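Local atomic coordinates of S-M checkpoint control protein RAD4 (Schizosaccharomyces pombe, PDB entry 4BMD), a protein that is essential for DNA replication and for the checkpoint that couples S and M phases, binding phosphorylated crb2 through BRCT domains other than the pair in this fragment. Residues Lys96-Pro101 / Lys126-Ile131; Glu91-Lys96 / Ile182-Lys187; Glu44-Thr49 / Pro65-Pro70; Ile77-Tyr82 / Leu122-Lys127. All blocks are in the same frame, centred on the assembly; numbering follows the deposited sequence. Where two conformers were deposited one is given.

Contact 1: Lys96-Pro101 / Lys126-Ile131; sequences KPFFRP and KKALTI
The backbones come nearest at Phe-99 and Ile-131, whose CA atoms lie 7.9 Å apart, so side chains bridge the gap. This is part of a tandem BRCT arrangement. The loop 96-101, between helix 74-82 and helix 104-107, runs past the C-terminal end of helix 119-131 in BRCT 4.

The contact is mainly apolar. The Phe-98 ring reaches the helix through its CE1 and CZ corner. There CZ lies 3.9 Å from Ala-128 CB, and CE1 lies 4.0 Å from Ile-131 CD1. Both methyl groups approach the ring obliquely, and the Phe-98 and Ile-131 side chains cross at about a right angle. Phe-98 has its CG between the backbone N and the carbonyl carbon (chi1 61°), which turns the ring toward the helix. Ile-183 of helix 177-185 also touches this buried ring.

Phe-99 also reaches the helix, with CG anti to the backbone N (chi1 177°). Its CD1 is 4.2 Å from Ile-131 CG1. Pro-101 N lies over one ring face near the rim, and Leu-132 packs on the same side chain. The backbone of Phe-99 is hydrogen-bonded to Val-61, which ties this loop to BRCT 3. At the helix end, the Ile-131 carbonyl O meets Phe-99 CE1 at 3.2 Å, approaching the ring obliquely.

Contact 2: Glu91-Lys96 / Ile182-Lys187; sequences EHALAK and IIQSGK
Ala-93, Ile-183 and Gln-184 carry this contact, which is van der Waals packing, mostly between carbons. The CA atoms of Ala-93 and Gln-184 are 6.6 Å apart, consistent with the small side chain at this point. The alanine CB points at the helix and meets two aliphatic groups. Ile-183 CG2 lies 4.1 Å from Ala-93 CB, and Gln-184 CG is also 4.1 Å from Ala-93 CB. Ile-183 places CG2 anti to its own backbone N (chi1 -66° for CG1), and this branch faces the turn. CG2 also comes within 4.1 Å of Ala-93 O.

The turn is braced from within. Leu-94 N donates to His-92 ND1 at 3.1 Å, tilted somewhat from the imidazole plane. The Ala-93 backbone N is hydrogen-bonded to a bound MES molecule, probably from the crystallisation liquor.

The contact joins the loop after helix 74-82 to the end of helix 177-185, the last helix of BRCT 4. Leu-94 turns to His-124 and Ala-128 of helix 119-131 and to Trp-75 of helix 74-82. The His-92 ring meets Trp-180 edge-to-face. The turn therefore touches helices from both BRCT repeats.

Contact 3: Glu44-Thr49 / Pro65-Pro70; sequences EFLSST and PIFSFP
Leu-46 and the Phe-69 ring lie across one another at a slant, and the leucine divides its two methyls between two aromatic rings. Its CD2 lies 3.9 Å from Phe-69 CE2, and its CB is 4.0 Å from that same ring carbon. The other methyl, CD1, reaches Phe-67 CE1 at 4.3 Å. Neither ring is met squarely, as each methyl comes in obliquely.

Phe-69 has CG anti to its carbonyl carbon (chi1 -55°), which carries the ring across to the loop 44-49. Further round the rim, at CE1 and CZ, the ring meets backbone. Ser-47 O is 3.0 Å from Phe-69 CE1 and 3.2 Å from CZ, a close approach, oblique to the ring. A serine in place of Phe-69 would probably leave Leu-46 CD2 and the Ser-47 carbonyl without their ring partner and let the loop 44-49 move more freely.

Both segments are loops of the third BRCT repeat, and the contact lies at its surface. Beneath it is the parallel sheet. Leu-46 and Phe-67 rest on Tyr-19 of strand 17-20, and both phenylalanines pack on Val-53 of strand 52-55. Pro-70 leads directly into strand 71-73 at the sheet edge.

Contact 4: Ile77-Tyr82 / Leu122-Lys127; sequences IERCLY and LSHLKK
Glu-78 and His-124 form the one direct hydrogen bond of this contact between helix 74-82 of BRCT 3 and helix 119-131 of BRCT 4. His-124 NE2 donates to Glu-78 OE1 at 2.7 Å, and the bond is nearly straight (167°). The oxygen lies in the imidazole plane. It is met on its anti side, with the nitrogen 30° out of the carboxylate plane. The carboxylate is turned 38° from the ring.

A water makes a second, longer polar link. It accepts from Arg-79 NH1 at 3.2 Å and lies 3.2 Å from His-124 ND1, also in the ring plane. Arg-79 itself forms a salt bridge with Glu-120.

The apolar part is small. Arg-79 CG sits at the ring edge, 4.1 Å from His-124 CE1. Trp-75 stacks on the imidazole.

Replacing His-124 by a leucine would probably leave Glu-78 OE1 without its donor and the bridging water without its ring nitrogen.

Both ring nitrogens thus have polar partners, which fixes the rotation of a buried imidazole. NE2 carries a proton, and the carboxylate may favour a charged ring, though the nearby Arg-79 would work against this. A polar pair, in addition to packing, links the two helices here.

In the fold
From the N terminus, contact 3 closes first. It ties two loops together within BRCT 3, on either side of strand 52-55, and is finished before the others open. The remaining three bridge toward BRCT 4. Contact 4 starts on helix 74-82, contact 2 in the following turn and contact 1 just after it, with Lys-96 shared by the last two. Contacts 4 and 1 both end on helix 119-131, where they share Lys-126 and Lys-127. Contact 2 closes last, on the end of helix 177-185. Contact 1 is therefore nested inside contact 2, while contacts 2 and 4 cross. Contacts 1 and 4 each touch contact 2, the latter through Arg-79 against His-92, which joins these three into one interface.

Contact 1: Lys96-Pro101 / Lys126-Ile131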
loop_
_atom_site.group_PDB
_atom_site.type_symbol
_atom_site.label_atom_id
_atom_site.label_comp_id
_atom_site.label_asym_id
_atom_site.label_seq_id
_atom_site.Cartn_x
_atom_site.Cartn_y
_atom_site.Cartn_z
ATOM N N LYS A 96 -5.648 -4.090 0.499
ATOM C CA LYS A 96 -6.992 -3.839 1.003
ATOM C C LYS A 96 -7.212 -2.338 1.117
ATOM O O LYS A 96 -6.247 -1.574 1.124
ATOM C CB LYS A 96 -7.172 -4.487 2.377
ATOM C CG LYS A 96 -7.326 -5.991 2.342
ATOM C CD LYS A 96 -7.509 -6.553 3.743
ATOM C CE LYS A 96 -6.310 -6.243 4.626
ATOM N NZ LYS A 96 -5.053 -6.837 4.088
ATOM N N PRO A 97 -8.484 -1.906 1.192
ATOM C CA PRO A 97 -8.764 -0.497 1.476
ATOM C C PRO A 97 -8.112 -0.087 2.790
ATOM O O PRO A 97 -8.321 -0.749 3.807
ATOM C CB PRO A 97 -10.287 -0.469 1.612
ATOM C CG PRO A 97 -10.752 -1.589 0.754
ATOM C CD PRO A 97 -9.712 -2.664 0.895
ATOM N N PHE A 98 -7.322 0.981 2.762
ATOM C CA PHE A 98 -6.559 1.389 3.934
ATOM C C PHE A 98 -6.640 2.885 4.192
ATOM O O PHE A 98 -6.424 3.339 5.315
ATOM C CB PHE A 98 -5.090 0.976 3.783
ATOM C CG PHE A 98 -4.403 1.595 2.594
ATOM C CD1 PHE A 98 -3.832 2.856 2.681
ATOM C CD2 PHE A 98 -4.319 0.910 1.394
ATOM C CE1 PHE A 98 -3.203 3.425 1.590
ATOM C CE2 PHE A 98 -3.687 1.473 0.300
ATOM C CZ PHE A 98 -3.130 2.732 0.399
ATOM N N PHE A 99 -6.941 3.651 3.150
ATOM C CA PHE A 99 -6.881 5.105 3.248
ATOM C C PHE A 99 -7.923 5.717 4.180
ATOM O O PHE A 99 -9.122 5.489 4.035
ATOM C CB PHE A 99 -6.974 5.763 1.871
ATOM C CG PHE A 99 -6.992 7.262 1.927
ATOM C CD1 PHE A 99 -5.853 7.967 2.278
ATOM C CD2 PHE A 99 -8.149 7.968 1.642
ATOM C CE1 PHE A 99 -5.865 9.347 2.339
ATOM C CE2 PHE A 99 -8.166 9.348 1.701
ATOM C CZ PHE A 99 -7.022 10.038 2.049
ATOM N N ARG A 100 -7.436 6.497 5.139
ATOM C CA ARG A 100 -8.296 7.229 6.058
ATOM C C ARG A 100 -7.846 8.683 6.140
ATOM O O ARG A 100 -6.723 8.966 6.559
ATOM C CB ARG A 100 -8.269 6.589 7.448
ATOM C CG ARG A 100 -8.936 5.226 7.525
ATOM C CD ARG A 100 -8.845 4.651 8.931
ATOM N NE ARG A 100 -9.631 3.430 9.081
ATOM C CZ ARG A 100 -9.171 2.208 8.829
ATOM N NH1 ARG A 100 -7.926 2.040 8.411
ATOM N NH2 ARG A 100 -9.957 1.154 8.995
ATOM N N PRO A 101 -8.724 9.613 5.735
ATOM C CA PRO A 101 -8.427 11.052 5.737
ATOM C C PRO A 101 -8.029 11.590 7.111
ATOM O O PRO A 101 -7.394 12.641 7.191
ATOM C CB PRO A 101 -9.751 11.678 5.290
ATOM C CG PRO A 101 -10.409 10.616 4.479
ATOM C CD PRO A 101 -10.050 9.327 5.157
ATOM N N LYS A 126 5.317 4.067 -1.738
ATOM C CA LYS A 126 5.483 5.487 -2.029
ATOM C C LYS A 126 4.130 6.158 -2.222
ATOM O O LYS A 126 3.859 7.211 -1.643
ATOM C CB LYS A 126 6.334 5.690 -3.284
ATOM C CG LYS A 126 7.797 5.319 -3.127
ATOM C CD LYS A 126 8.569 5.614 -4.405
ATOM C CE LYS A 126 10.047 5.295 -4.248
ATOM N NZ LYS A 126 10.811 5.557 -5.500
ATOM N N LYS A 127 3.283 5.536 -3.036
ATOM C CA LYS A 127 1.960 6.075 -3.330
ATOM C C LYS A 127 1.088 6.098 -2.082
ATOM O O LYS A 127 0.323 7.038 -1.866
ATOM C CB LYS A 127 1.289 5.261 -4.436
ATOM C CG LYS A 127 2.043 5.286 -5.756
ATOM C CD LYS A 127 1.413 4.360 -6.785
ATOM C CE LYS A 127 2.153 4.441 -8.112
ATOM N NZ LYS A 127 1.617 3.478 -9.112
ATOM N N ALA A 128 1.211 5.058 -1.264
ATOM C CA ALA A 128 0.456 4.970 -0.021
ATOM C C ALA A 128 0.829 6.112 0.918
ATOM O O ALA A 128 -0.041 6.806 1.438
ATOM C CB ALA A 128 0.692 3.629 0.651
ATOM N N LEU A 129 2.127 6.307 1.123
ATOM C CA LEU A 129 2.614 7.360 2.009
ATOM C C LEU A 129 2.290 8.751 1.475
ATOM O O LEU A 129 2.112 9.694 2.248
ATOM C CB LEU A 129 4.121 7.217 2.232
ATOM C CG LEU A 129 4.552 6.088 3.169
ATOM C CD1 LEU A 129 6.057 5.882 3.113
ATOM C CD2 LEU A 129 4.105 6.390 4.590
ATOM N N THR A 130 2.212 8.876 0.155
ATOM C CA THR A 130 1.925 10.161 -0.472
ATOM C C THR A 130 0.484 10.602 -0.228
ATOM O O THR A 130 0.240 11.730 0.198
ATOM C CB THR A 130 2.217 10.136 -1.986
ATOM O OG1 THR A 130 3.594 9.802 -2.203
ATOM C CG2 THR A 130 1.933 11.493 -2.608
ATOM N N ILE A 131 -0.470 9.712 -0.490
ATOM C CA ILE A 131 -1.880 10.039 -0.283
ATOM C C ILE A 131 -2.211 10.189 1.199
ATOM O O ILE A 131 -3.186 10.846 1.561
ATOM C CB ILE A 131 -2.829 8.999 -0.923
ATOM C CG1 ILE A 131 -2.577 7.607 -0.344
ATOM C CG2 ILE A 131 -2.673 8.988 -2.434
ATOM C CD1 ILE A 131 -3.488 6.543 -0.909
#

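Contact 2: Glu91-Lys96 / Ile182-Lys187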
loop_
_atom_site.group_PDB
_atom_site.type_symbol
_atom_site.label_atom_id
_atom_site.label_comp_id
_atom_site.label_asym_id
_atom_site.label_seq_id
_atom_site.Cartn_x
_atom_site.Cartn_y
_atom_site.Cartn_z
ATOM N N GLU A 91 -3.094 -11.000 2.758
ATOM C CA GLU A 91 -1.657 -11.243 2.682
ATOM C C GLU A 91 -0.829 -9.958 2.687
ATOM O O GLU A 91 0.327 -9.962 3.109
ATOM C CB GLU A 91 -1.311 -12.097 1.460
ATOM C CG GLU A 91 -1.904 -13.496 1.500
ATOM C CD GLU A 91 -1.316 -14.409 0.441
ATOM O OE1 GLU A 91 -0.213 -14.107 -0.060
ATOM O OE2 GLU A 91 -1.957 -15.428 0.110
ATOM N N HIS A 92 -1.417 -8.862 2.216
ATOM C CA HIS A 92 -0.724 -7.577 2.221
ATOM C C HIS A 92 -1.656 -6.421 2.577
ATOM O O HIS A 92 -2.748 -6.293 2.021
ATOM C CB HIS A 92 -0.037 -7.317 0.880
ATOM C CG HIS A 92 1.076 -6.320 0.960
ATOM N ND1 HIS A 92 0.857 -4.960 0.997
ATOM C CD2 HIS A 92 2.419 -6.486 1.021
ATOM C CE1 HIS A 92 2.017 -4.331 1.073
ATOM N NE2 HIS A 92 2.980 -5.235 1.089
ATOM N N ALA A 93 -1.208 -5.577 3.501
ATOM C CA ALA A 93 -2.030 -4.497 4.039
ATOM C C ALA A 93 -2.410 -3.440 3.003
ATOM O O ALA A 93 -3.424 -2.758 3.148
ATOM C CB ALA A 93 -1.330 -3.847 5.226
ATOM N N LEU A 94 -1.595 -3.304 1.962
ATOM C CA LEU A 94 -1.840 -2.295 0.936
ATOM C C LEU A 94 -2.782 -2.796 -0.156
ATOM O O LEU A 94 -3.229 -2.022 -1.002
ATOM C CB LEU A 94 -0.521 -1.821 0.319
ATOM C CG LEU A 94 0.436 -1.073 1.251
ATOM C CD1 LEU A 94 1.707 -0.680 0.518
ATOM C CD2 LEU A 94 -0.239 0.153 1.845
ATOM N N ALA A 95 -3.082 -4.090 -0.135
ATOM C CA ALA A 95 -3.962 -4.685 -1.135
ATOM C C ALA A 95 -5.427 -4.561 -0.723
ATOM O O ALA A 95 -6.330 -4.890 -1.490
ATOM C CB ALA A 95 -3.591 -6.141 -1.372
ATOM N N LYS A 96 -5.648 -4.090 0.499
ATOM C CA LYS A 96 -6.992 -3.839 1.003
ATOM C C LYS A 96 -7.212 -2.338 1.117
ATOM O O LYS A 96 -6.247 -1.574 1.124
ATOM C CB LYS A 96 -7.172 -4.487 2.377
ATOM C CG LYS A 96 -7.326 -5.991 2.342
ATOM C CD LYS A 96 -7.509 -6.553 3.743
ATOM C CE LYS A 96 -6.310 -6.243 4.626
ATOM N NZ LYS A 96 -5.053 -6.837 4.088
ATOM N N ILE A 182 -0.005 1.247 11.790
ATOM C CA ILE A 182 -0.845 2.417 11.559
ATOM C C ILE A 182 -1.880 2.131 10.473
ATOM O O ILE A 182 -3.061 2.443 10.629
ATOM C CB ILE A 182 -0.001 3.646 11.165
ATOM C CG1 ILE A 182 0.899 4.064 12.330
ATOM C CG2 ILE A 182 -0.896 4.805 10.742
ATOM C CD1 ILE A 182 1.711 5.309 12.058
ATOM N N ILE A 183 -1.427 1.527 9.378
ATOM C CA ILE A 183 -2.301 1.175 8.264
ATOM C C ILE A 183 -3.397 0.204 8.694
ATOM O O ILE A 183 -4.575 0.416 8.403
ATOM C CB ILE A 183 -1.500 0.541 7.107
ATOM C CG1 ILE A 183 -0.553 1.566 6.487
ATOM C CG2 ILE A 183 -2.435 -0.012 6.048
ATOM C CD1 ILE A 183 -1.261 2.734 5.857
ATOM N N GLN A 184 -3.001 -0.853 9.393
ATOM C CA GLN A 184 -3.931 -1.903 9.797
ATOM C C GLN A 184 -4.914 -1.446 10.871
ATOM O O GLN A 184 -6.100 -1.764 10.804
ATOM C CB GLN A 184 -3.167 -3.142 10.266
ATOM C CG GLN A 184 -2.451 -3.884 9.147
ATOM C CD GLN A 184 -1.642 -5.062 9.652
ATOM O OE1 GLN A 184 -0.566 -4.891 10.225
ATOM N NE2 GLN A 184 -2.158 -6.268 9.443
ATOM N N SER A 185 -4.423 -0.702 11.857
ATOM C CA SER A 185 -5.272 -0.237 12.951
ATOM C C SER A 185 -6.100 0.977 12.544
ATOM O O SER A 185 -7.196 1.191 13.058
ATOM C CB SER A 185 -4.435 0.092 14.188
ATOM O OG SER A 185 -3.581 1.196 13.945
ATOM N N GLY A 186 -5.568 1.772 11.621
ATOM C CA GLY A 186 -6.258 2.960 11.152
ATOM C C GLY A 186 -6.016 4.168 12.037
ATOM O O GLY A 186 -6.635 5.216 11.853
ATOM N N LYS A 187 -5.113 4.022 13.001
ATOM C CA LYS A 187 -4.792 5.112 13.916
ATOM C C LYS A 187 -3.294 5.391 13.950
ATOM O O LYS A 187 -2.480 4.468 13.953
ATOM C CB LYS A 187 -5.311 4.805 15.323
ATOM C CG LYS A 187 -6.825 4.678 15.400
ATOM C CD LYS A 187 -7.295 4.384 16.815
ATOM C CE LYS A 187 -8.808 4.239 16.869
ATOM N NZ LYS A 187 -9.288 3.920 18.241
#

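Contact 3: Glu44-Thr49 / Pro65-Pro70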
loop_
_atom_site.group_PDB
_atom_site.type_symbol
_atom_site.label_atom_id
_atom_site.label_comp_id
_atom_site.label_asym_id
_atom_site.label_seq_id
_atom_site.Cartn_x
_atom_site.Cartn_y
_atom_site.Cartn_z
ATOM N N GLU A 44 -21.557 -5.329 -13.304
ATOM C CA GLU A 44 -21.932 -4.100 -12.615
ATOM C C GLU A 44 -23.009 -4.368 -11.570
ATOM O O GLU A 44 -23.592 -3.440 -11.008
ATOM C CB GLU A 44 -22.401 -3.039 -13.613
ATOM C CG GLU A 44 -21.326 -2.614 -14.600
ATOM C CD GLU A 44 -21.752 -1.450 -15.475
ATOM O OE1 GLU A 44 -22.862 -0.918 -15.268
ATOM O OE2 GLU A 44 -20.971 -1.066 -16.372
ATOM N N PHE A 45 -23.264 -5.646 -11.310
ATOM C CA PHE A 45 -24.246 -6.040 -10.310
ATOM C C PHE A 45 -23.600 -6.892 -9.230
ATOM O O PHE A 45 -22.696 -7.683 -9.505
ATOM C CB PHE A 45 -25.385 -6.829 -10.954
ATOM C CG PHE A 45 -25.866 -6.254 -12.251
ATOM C CD1 PHE A 45 -26.609 -5.088 -12.276
ATOM C CD2 PHE A 45 -25.581 -6.888 -13.447
ATOM C CE1 PHE A 45 -27.053 -4.560 -13.471
ATOM C CE2 PHE A 45 -26.024 -6.366 -14.645
ATOM C CZ PHE A 45 -26.761 -5.203 -14.656
ATOM N N LEU A 46 -24.070 -6.729 -7.999
ATOM C CA LEU A 46 -23.643 -7.585 -6.905
ATOM C C LEU A 46 -24.506 -8.842 -6.868
ATOM O O LEU A 46 -25.720 -8.767 -6.682
ATOM C CB LEU A 46 -23.731 -6.838 -5.573
ATOM C CG LEU A 46 -22.764 -5.668 -5.390
ATOM C CD1 LEU A 46 -23.019 -4.963 -4.066
ATOM C CD2 LEU A 46 -21.325 -6.154 -5.475
ATOM N N SER A 47 -23.872 -9.993 -7.057
ATOM C CA SER A 47 -24.569 -11.272 -7.018
ATOM C C SER A 47 -23.605 -12.371 -6.597
ATOM O O SER A 47 -22.423 -12.114 -6.376
ATOM C CB SER A 47 -25.168 -11.602 -8.385
ATOM O OG SER A 47 -24.153 -11.925 -9.319
ATOM N N SER A 48 -24.109 -13.597 -6.504
ATOM C CA SER A 48 -23.292 -14.738 -6.096
ATOM C C SER A 48 -22.152 -15.009 -7.076
ATOM O O SER A 48 -21.179 -15.681 -6.738
ATOM C CB SER A 48 -24.162 -15.987 -5.935
ATOM O OG SER A 48 -24.884 -16.264 -7.123
ATOM N N THR A 49 -22.282 -14.481 -8.289
ATOM C CA THR A 49 -21.262 -14.639 -9.319
ATOM C C THR A 49 -19.975 -13.902 -8.945
ATOM O O THR A 49 -18.873 -14.369 -9.241
ATOM C CB THR A 49 -21.767 -14.121 -10.683
ATOM O OG1 THR A 49 -22.993 -14.781 -11.022
ATOM C CG2 THR A 49 -20.740 -14.375 -11.775
ATOM N N PRO A 65 -19.400 1.319 1.572
ATOM C CA PRO A 65 -20.598 0.572 1.961
ATOM C C PRO A 65 -20.230 -0.824 2.445
ATOM O O PRO A 65 -19.059 -1.197 2.412
ATOM C CB PRO A 65 -21.388 0.480 0.653
ATOM C CG PRO A 65 -20.355 0.556 -0.411
ATOM C CD PRO A 65 -19.311 1.500 0.113
ATOM N N ILE A 66 -21.224 -1.584 2.890
ATOM C CA ILE A 66 -20.990 -2.947 3.344
ATOM C C ILE A 66 -20.994 -3.908 2.160
ATOM O O ILE A 66 -21.921 -3.907 1.351
ATOM C CB ILE A 66 -22.054 -3.394 4.362
ATOM C CG1 ILE A 66 -22.161 -2.379 5.503
ATOM C CG2 ILE A 66 -21.731 -4.780 4.899
ATOM C CD1 ILE A 66 -23.241 -2.707 6.515
ATOM N N PHE A 67 -19.949 -4.721 2.057
ATOM C CA PHE A 67 -19.861 -5.712 0.994
ATOM C C PHE A 67 -19.876 -7.128 1.559
ATOM O O PHE A 67 -19.110 -7.453 2.465
ATOM C CB PHE A 67 -18.596 -5.505 0.155
ATOM C CG PHE A 67 -18.621 -4.264 -0.691
ATOM C CD1 PHE A 67 -19.359 -4.221 -1.862
ATOM C CD2 PHE A 67 -17.896 -3.143 -0.321
ATOM C CE1 PHE A 67 -19.381 -3.081 -2.644
ATOM C CE2 PHE A 67 -17.913 -2.001 -1.099
ATOM C CZ PHE A 67 -18.656 -1.971 -2.261
ATOM N N SER A 68 -20.753 -7.966 1.015
ATOM C CA SER A 68 -20.821 -9.364 1.421
ATOM C C SER A 68 -19.881 -10.206 0.565
ATOM O O SER A 68 -20.144 -11.379 0.302
ATOM C CB SER A 68 -22.254 -9.884 1.314
ATOM O OG SER A 68 -23.129 -9.134 2.139
ATOM N N PHE A 69 -18.785 -9.590 0.135
ATOM C CA PHE A 69 -17.793 -10.239 -0.707
ATOM C C PHE A 69 -16.407 -9.842 -0.223
ATOM O O PHE A 69 -16.254 -8.809 0.429
ATOM C CB PHE A 69 -17.970 -9.797 -2.161
ATOM C CG PHE A 69 -19.355 -10.009 -2.697
ATOM C CD1 PHE A 69 -19.700 -11.205 -3.301
ATOM C CD2 PHE A 69 -20.312 -9.011 -2.600
ATOM C CE1 PHE A 69 -20.973 -11.405 -3.794
ATOM C CE2 PHE A 69 -21.588 -9.206 -3.092
ATOM C CZ PHE A 69 -21.919 -10.403 -3.691
ATOM N N PRO A 70 -15.389 -10.664 -0.526
ATOM C CA PRO A 70 -14.017 -10.255 -0.210
ATOM C C PRO A 70 -13.658 -8.973 -0.953
ATOM O O PRO A 70 -13.816 -8.893 -2.172
ATOM C CB PRO A 70 -13.168 -11.431 -0.709
ATOM C CG PRO A 70 -14.053 -12.200 -1.627
ATOM C CD PRO A 70 -15.443 -12.010 -1.118
#

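Contact 4: Ile77-Tyr82 / Leu122-Lys127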
loop_
_atom_site.group_PDB
_atom_site.type_symbol
_atom_site.label_atom_id
_atom_site.label_comp_id
_atom_site.label_asym_id
_atom_site.label_seq_id
_atom_site.Cartn_x
_atom_site.Cartn_y
_atom_site.Cartn_z
ATOM N N ILE A 77 -4.786 -6.502 -7.656
ATOM C CA ILE A 77 -4.718 -6.985 -9.028
ATOM C C ILE A 77 -3.294 -6.874 -9.556
ATOM O O ILE A 77 -2.773 -7.806 -10.168
ATOM C CB ILE A 77 -5.656 -6.184 -9.951
ATOM C CG1 ILE A 77 -7.093 -6.237 -9.428
ATOM C CG2 ILE A 77 -5.581 -6.708 -11.377
ATOM C CD1 ILE A 77 -8.063 -5.392 -10.225
ATOM N N GLU A 78 -2.670 -5.726 -9.306
ATOM C CA GLU A 78 -1.303 -5.476 -9.750
ATOM C C GLU A 78 -0.321 -6.451 -9.109
ATOM O O GLU A 78 0.621 -6.908 -9.756
ATOM C CB GLU A 78 -0.896 -4.035 -9.436
ATOM C CG GLU A 78 -1.798 -2.987 -10.068
ATOM C CD GLU A 78 -1.391 -1.572 -9.707
ATOM O OE1 GLU A 78 -0.332 -1.401 -9.065
ATOM O OE2 GLU A 78 -2.131 -0.630 -10.062
ATOM N N ARG A 79 -0.545 -6.767 -7.838
ATOM C CA ARG A 79 0.299 -7.725 -7.131
ATOM C C ARG A 79 0.139 -9.123 -7.712
ATOM O O ARG A 79 1.109 -9.872 -7.819
ATOM C CB ARG A 79 -0.028 -7.741 -5.636
ATOM C CG ARG A 79 0.570 -6.585 -4.854
ATOM C CD ARG A 79 0.279 -6.723 -3.370
ATOM N NE ARG A 79 0.662 -8.036 -2.858
ATOM C CZ ARG A 79 1.866 -8.329 -2.377
ATOM N NH1 ARG A 79 2.811 -7.400 -2.340
ATOM N NH2 ARG A 79 2.126 -9.550 -1.932
ATOM N N CYS A 80 -1.089 -9.466 -8.085
ATOM C CA CYS A 80 -1.377 -10.771 -8.666
ATOM C C CYS A 80 -0.666 -10.968 -10.001
ATOM O O CYS A 80 -0.237 -12.073 -10.325
ATOM C CB CYS A 80 -2.886 -10.968 -8.837
ATOM S SG CYS A 80 -3.773 -11.335 -7.304
ATOM N N LEU A 81 -0.542 -9.891 -10.767
ATOM C CA LEU A 81 0.117 -9.951 -12.067
ATOM C C LEU A 81 1.636 -9.928 -11.926
ATOM O O LEU A 81 2.350 -10.543 -12.718
ATOM C CB LEU A 81 -0.340 -8.789 -12.950
ATOM C CG LEU A 81 -1.842 -8.666 -13.206
ATOM C CD1 LEU A 81 -2.124 -7.468 -14.094
ATOM C CD2 LEU A 81 -2.395 -9.940 -13.825
ATOM N N TYR A 82 2.120 -9.212 -10.916
ATOM C CA TYR A 82 3.554 -9.062 -10.690
ATOM C C TYR A 82 4.206 -10.394 -10.337
ATOM O O TYR A 82 5.292 -10.711 -10.823
ATOM C CB TYR A 82 3.811 -8.038 -9.580
ATOM C CG TYR A 82 5.262 -7.627 -9.435
ATOM C CD1 TYR A 82 5.770 -6.544 -10.141
ATOM C CD2 TYR A 82 6.120 -8.316 -8.585
ATOM C CE1 TYR A 82 7.092 -6.161 -10.011
ATOM C CE2 TYR A 82 7.443 -7.940 -8.448
ATOM C CZ TYR A 82 7.924 -6.862 -9.163
ATOM O OH TYR A 82 9.241 -6.484 -9.030
ATOM N N LEU A 122 7.745 -1.311 -3.178
ATOM C CA LEU A 122 8.303 0.031 -3.049
ATOM C C LEU A 122 7.408 1.061 -3.724
ATOM O O LEU A 122 7.137 2.122 -3.163
ATOM C CB LEU A 122 9.705 0.088 -3.659
ATOM C CG LEU A 122 10.327 1.480 -3.791
ATOM C CD1 LEU A 122 10.471 2.145 -2.430
ATOM C CD2 LEU A 122 11.671 1.398 -4.495
ATOM N N SER A 123 6.951 0.735 -4.929
ATOM C CA SER A 123 6.101 1.631 -5.703
ATOM C C SER A 123 4.778 1.909 -4.994
ATOM O O SER A 123 4.344 3.056 -4.903
ATOM C CB SER A 123 5.839 1.049 -7.093
ATOM O OG SER A 123 5.043 1.927 -7.869
ATOM N N HIS A 124 4.146 0.853 -4.491
ATOM C CA HIS A 124 2.884 0.984 -3.773
ATOM C C HIS A 124 3.061 1.725 -2.452
ATOM O O HIS A 124 2.186 2.483 -2.032
ATOM C CB HIS A 124 2.263 -0.391 -3.522
ATOM C CG HIS A 124 1.761 -1.064 -4.762
ATOM N ND1 HIS A 124 1.675 -2.433 -4.882
ATOM C CD2 HIS A 124 1.315 -0.554 -5.933
ATOM C CE1 HIS A 124 1.200 -2.739 -6.078
ATOM N NE2 HIS A 124 0.973 -1.616 -6.736
ATOM N N LEU A 125 4.199 1.503 -1.799
ATOM C CA LEU A 125 4.479 2.140 -0.518
ATOM C C LEU A 125 4.649 3.648 -0.667
ATOM O O LEU A 125 4.184 4.417 0.175
ATOM C CB LEU A 125 5.719 1.528 0.132
ATOM C CG LEU A 125 5.961 1.931 1.586
ATOM C CD1 LEU A 125 4.722 1.646 2.417
ATOM C CD2 LEU A 125 7.163 1.196 2.149
ATOM N N LYS A 126 5.317 4.067 -1.738
ATOM C CA LYS A 126 5.483 5.487 -2.029
ATOM C C LYS A 126 4.130 6.158 -2.222
ATOM O O LYS A 126 3.859 7.211 -1.643
ATOM C CB LYS A 126 6.334 5.690 -3.284
ATOM C CG LYS A 126 7.797 5.319 -3.127
ATOM C CD LYS A 126 8.569 5.614 -4.405
ATOM C CE LYS A 126 10.047 5.295 -4.248
ATOM N NZ LYS A 126 10.811 5.557 -5.500
ATOM N N LYS A 127 3.283 5.536 -3.036
ATOM C CA LYS A 127 1.960 6.075 -3.330
ATOM C C LYS A 127 1.088 6.098 -2.082
ATOM O O LYS A 127 0.323 7.038 -1.866
ATOM C CB LYS A 127 1.289 5.261 -4.436
ATOM C CG LYS A 127 2.043 5.286 -5.756
ATOM C CD LYS A 127 1.413 4.360 -6.785
ATOM C CE LYS A 127 2.153 4.441 -8.112
ATOM N NZ LYS A 127 1.617 3.478 -9.112
HETATM O O HOH W 1 2.702 -4.153 -2.353
#